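PDB 2AWA: DNA polymerase III, beta chain from Streptococcus pneumoniae, which forms a ring-shaped head-to-tail homodimer that probably encircles DNA and tethers DNA polymerases and other proteins to it, conferring processivity. Local coordinates for residues B[151-156]-B[200-205]. Residues are numbered along the deposited sequence; the frame is centred on the assembly and turned at random.
Sequences TKLLKK and KKLTLE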
ATOM      1  N   THR B 151      15.790   2.581 -25.108  1.00 63.62           N
ATOM      2  CA  THR B 151      14.617   2.365 -24.264  1.00 63.71           C
ATOM      3  C   THR B 151      14.291   3.564 -23.369  1.00 64.67           C
ATOM      4  O   THR B 151      13.120   3.826 -23.077  1.00 64.31           O
ATOM      5  CB  THR B 151      14.797   1.148 -23.360  1.00 61.69           C
ATOM      6  OG1 THR B 151      16.150   1.108 -22.925  1.00 74.43           O
ATOM      7  CG2 THR B 151      14.536  -0.110 -24.101  1.00 61.50           C
ATOM      8  N   LYS B 152      15.307   4.303 -22.937  1.00 65.92           N
ATOM      9  CA  LYS B 152      15.056   5.460 -22.081  1.00 68.37           C
ATOM     10  C   LYS B 152      14.270   6.545 -22.855  1.00 68.35           C
ATOM     11  O   LYS B 152      13.466   7.282 -22.262  1.00 68.88           O
ATOM     12  CB  LYS B 152      16.343   5.974 -21.411  1.00 67.41           C
ATOM     13  CG  LYS B 152      16.856   7.349 -21.816  1.00 73.81           C
ATOM     14  CD  LYS B 152      18.141   7.702 -21.006  1.00 72.84           C
ATOM     15  CE  LYS B 152      18.925   8.854 -21.636  1.00 75.09           C
ATOM     16  NZ  LYS B 152      20.270   9.069 -21.015  1.00 75.68           N
ATOM     17  N   LEU B 153      14.469   6.593 -24.173  1.00 66.38           N
ATOM     18  CA  LEU B 153      13.719   7.487 -25.061  1.00 65.29           C
ATOM     19  C   LEU B 153      12.236   7.096 -25.161  1.00 64.70           C
ATOM     20  O   LEU B 153      11.349   7.944 -25.100  1.00 64.07           O
ATOM     21  CB  LEU B 153      14.389   7.489 -26.444  1.00 65.89           C
ATOM     22  CG  LEU B 153      13.792   8.175 -27.681  1.00 66.20           C
ATOM     23  CD1 LEU B 153      14.858   8.355 -28.730  1.00 65.22           C
ATOM     24  CD2 LEU B 153      12.659   7.353 -28.272  1.00 73.31           C
ATOM     25  N   LEU B 154      11.978   5.809 -25.357  1.00 64.77           N
ATOM     26  CA  LEU B 154      10.616   5.277 -25.373  1.00 62.76           C
ATOM     27  C   LEU B 154       9.901   5.517 -24.052  1.00 61.44           C
ATOM     28  O   LEU B 154       8.780   6.034 -24.043  1.00 61.98           O
ATOM     29  CB  LEU B 154      10.622   3.778 -25.629  1.00 63.68           C
ATOM     30  CG  LEU B 154       9.987   3.249 -26.897  1.00 65.78           C
ATOM     31  CD1 LEU B 154      11.052   2.840 -27.872  1.00 73.35           C
ATOM     32  CD2 LEU B 154       9.133   2.039 -26.549  1.00 69.47           C
ATOM     33  N   LYS B 155      10.526   5.113 -22.948  1.00 60.62           N
ATOM     34  CA  LYS B 155       9.971   5.367 -21.603  1.00 62.25           C
ATOM     35  C   LYS B 155       9.669   6.849 -21.400  1.00 63.38           C
ATOM     36  O   LYS B 155       8.678   7.197 -20.742  1.00 65.45           O
ATOM     37  CB  LYS B 155      10.927   4.906 -20.491  1.00 61.60           C
ATOM     38  CG  LYS B 155      11.154   3.384 -20.421  1.00 64.23           C
ATOM     39  CD  LYS B 155      11.915   3.008 -19.168  1.00 64.44           C
ATOM     40  CE  LYS B 155      12.101   1.516 -19.004  1.00 64.98           C
ATOM     41  NZ  LYS B 155      12.203   1.168 -17.555  1.00 66.87           N
ATOM     42  N   LYS B 156      10.515   7.716 -21.969  1.00 63.91           N
ATOM     43  CA  LYS B 156      10.315   9.153 -21.881  1.00 64.66           C
ATOM     44  C   LYS B 156       9.099   9.591 -22.715  1.00 63.94           C
ATOM     45  O   LYS B 156       8.272  10.363 -22.250  1.00 65.66           O
ATOM     46  CB  LYS B 156      11.574   9.914 -22.289  1.00 63.94           C
ATOM     47  CG  LYS B 156      11.455  11.394 -21.998  1.00 69.90           C
ATOM     48  CD  LYS B 156      12.780  12.163 -22.047  1.00 70.18           C
ATOM     49  CE  LYS B 156      12.490  13.669 -22.272  1.00 76.66           C
ATOM     50  NZ  LYS B 156      13.486  14.608 -21.681  1.00 77.67           N
ATOM     51  N   LYS B 200       4.660  14.796 -28.423  1.00 66.20           N
ATOM     52  CA  LYS B 200       6.106  14.824 -28.333  1.00 65.81           C
ATOM     53  C   LYS B 200       6.670  14.468 -29.705  1.00 64.37           C
ATOM     54  O   LYS B 200       6.233  13.504 -30.323  1.00 63.03           O
ATOM     55  CB  LYS B 200       6.572  13.822 -27.274  1.00 66.13           C
ATOM     56  CG  LYS B 200       8.086  13.633 -27.149  1.00 70.37           C
ATOM     57  CD  LYS B 200       8.803  14.918 -26.755  1.00 79.38           C
ATOM     58  CE  LYS B 200      10.325  14.703 -26.591  1.00 83.34           C
ATOM     59  NZ  LYS B 200      10.663  13.645 -25.563  1.00 91.64           N
ATOM     60  N   LYS B 201       7.648  15.246 -30.160  1.00 64.78           N
ATOM     61  CA  LYS B 201       8.292  15.045 -31.453  1.00 63.73           C
ATOM     62  C   LYS B 201       9.818  14.914 -31.295  1.00 62.53           C
ATOM     63  O   LYS B 201      10.438  15.693 -30.585  1.00 60.99           O
ATOM     64  CB  LYS B 201       8.008  16.236 -32.356  1.00 63.27           C
ATOM     65  CG  LYS B 201       6.575  16.446 -32.836  1.00 62.66           C
ATOM     66  CD  LYS B 201       6.581  17.689 -33.752  1.00 66.33           C
ATOM     67  CE  LYS B 201       5.344  17.844 -34.625  1.00 73.65           C
ATOM     68  NZ  LYS B 201       5.617  18.755 -35.819  1.00 69.64           N
ATOM     69  N   LEU B 202      10.412  13.931 -31.966  1.00 64.08           N
ATOM     70  CA  LEU B 202      11.865  13.742 -31.996  1.00 64.59           C
ATOM     71  C   LEU B 202      12.322  13.638 -33.420  1.00 64.60           C
ATOM     72  O   LEU B 202      11.517  13.341 -34.298  1.00 62.81           O
ATOM     73  CB  LEU B 202      12.248  12.415 -31.376  1.00 64.58           C
ATOM     74  CG  LEU B 202      12.001  12.252 -29.901  1.00 75.63           C
ATOM     75  CD1 LEU B 202      12.215  10.788 -29.566  1.00 82.34           C
ATOM     76  CD2 LEU B 202      12.930  13.175 -29.101  1.00 82.84           C
ATOM     77  N   THR B 203      13.627  13.825 -33.624  1.00 65.10           N
ATOM     78  CA  THR B 203      14.293  13.385 -34.835  1.00 65.95           C
ATOM     79  C   THR B 203      15.199  12.207 -34.491  1.00 67.29           C
ATOM     80  O   THR B 203      16.071  12.322 -33.638  1.00 67.70           O
ATOM     81  CB  THR B 203      15.125  14.496 -35.444  1.00 66.13           C
ATOM     82  OG1 THR B 203      14.275  15.615 -35.721  1.00 67.99           O
ATOM     83  CG2 THR B 203      15.774  14.024 -36.729  1.00 63.85           C
ATOM     84  N   LEU B 204      14.984  11.072 -35.154  1.00 68.19           N
ATOM     85  CA  LEU B 204      15.788   9.876 -34.919  1.00 68.14           C
ATOM     86  C   LEU B 204      17.194  10.120 -35.442  1.00 67.81           C
ATOM     87  O   LEU B 204      17.359  10.673 -36.532  1.00 68.58           O
ATOM     88  CB  LEU B 204      15.161   8.658 -35.608  1.00 68.26           C
ATOM     89  CG  LEU B 204      13.731   8.256 -35.185  1.00 70.08           C
ATOM     90  CD1 LEU B 204      13.305   6.967 -35.876  1.00 68.23           C
ATOM     91  CD2 LEU B 204      13.594   8.102 -33.672  1.00 68.00           C
ATOM     92  N   GLU B 205      18.205   9.737 -34.666  1.00 68.02           N
ATOM     93  CA  GLU B 205      19.599   9.943 -35.090  1.00 70.27           C
ATOM     94  C   GLU B 205      19.918   9.200 -36.405  1.00 70.51           C
ATOM     95  O   GLU B 205      20.700   9.694 -37.219  1.00 71.16           O
ATOM     96  CB  GLU B 205      20.594   9.544 -33.986  1.00 69.71           C
TER
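Leu153 and Leu202 make the apolar part of this contact, reaching toward each other tip to tip. A single methyl, Leu202 CD1, does the touching on the strand side. Leu202 CD1 lies 3.6 Å from Leu153 CG and also meets both Leu153 methyls, so it sits against the branch point of that side chain. Leu153 CB does not point straight at the strand. With CG anti to the backbone N (chi1 172°), the isopropyl end comes across to meet Leu202. Just past the strand end, Leu204 packs on Leu147 and Leu149 of strand 147-150.

The second pair is Lys156 and Lys200, whose side chains cross at about a right angle. Lys156 CE comes within 3.8 Å of Lys200 NZ. Lys156 is extended, whereas the Lys200 chain bends at chi2 (61°) and again at chi4 (-58°), which places its NZ beside Lys156 CE and in a salt bridge with Glu160, farther along the same helix. The two ammonium nitrogens, Lys156 NZ and Lys200 NZ, are 4.9 Å apart. Glu378 makes only long, weak ion pairs with both lysines.

Here the start of helix 151-161 packs against the end of strand 196-203 in the central domain. Helices backed by antiparallel sheets are the general plan of sliding-clamp domains. The chemistry implies a modest interface, held across the segments by leucine packing. The acidic neighbours probably offset the like charges of the two lysines, and the Glu160 bridge ties the strand to the helix one turn beyond Lys156.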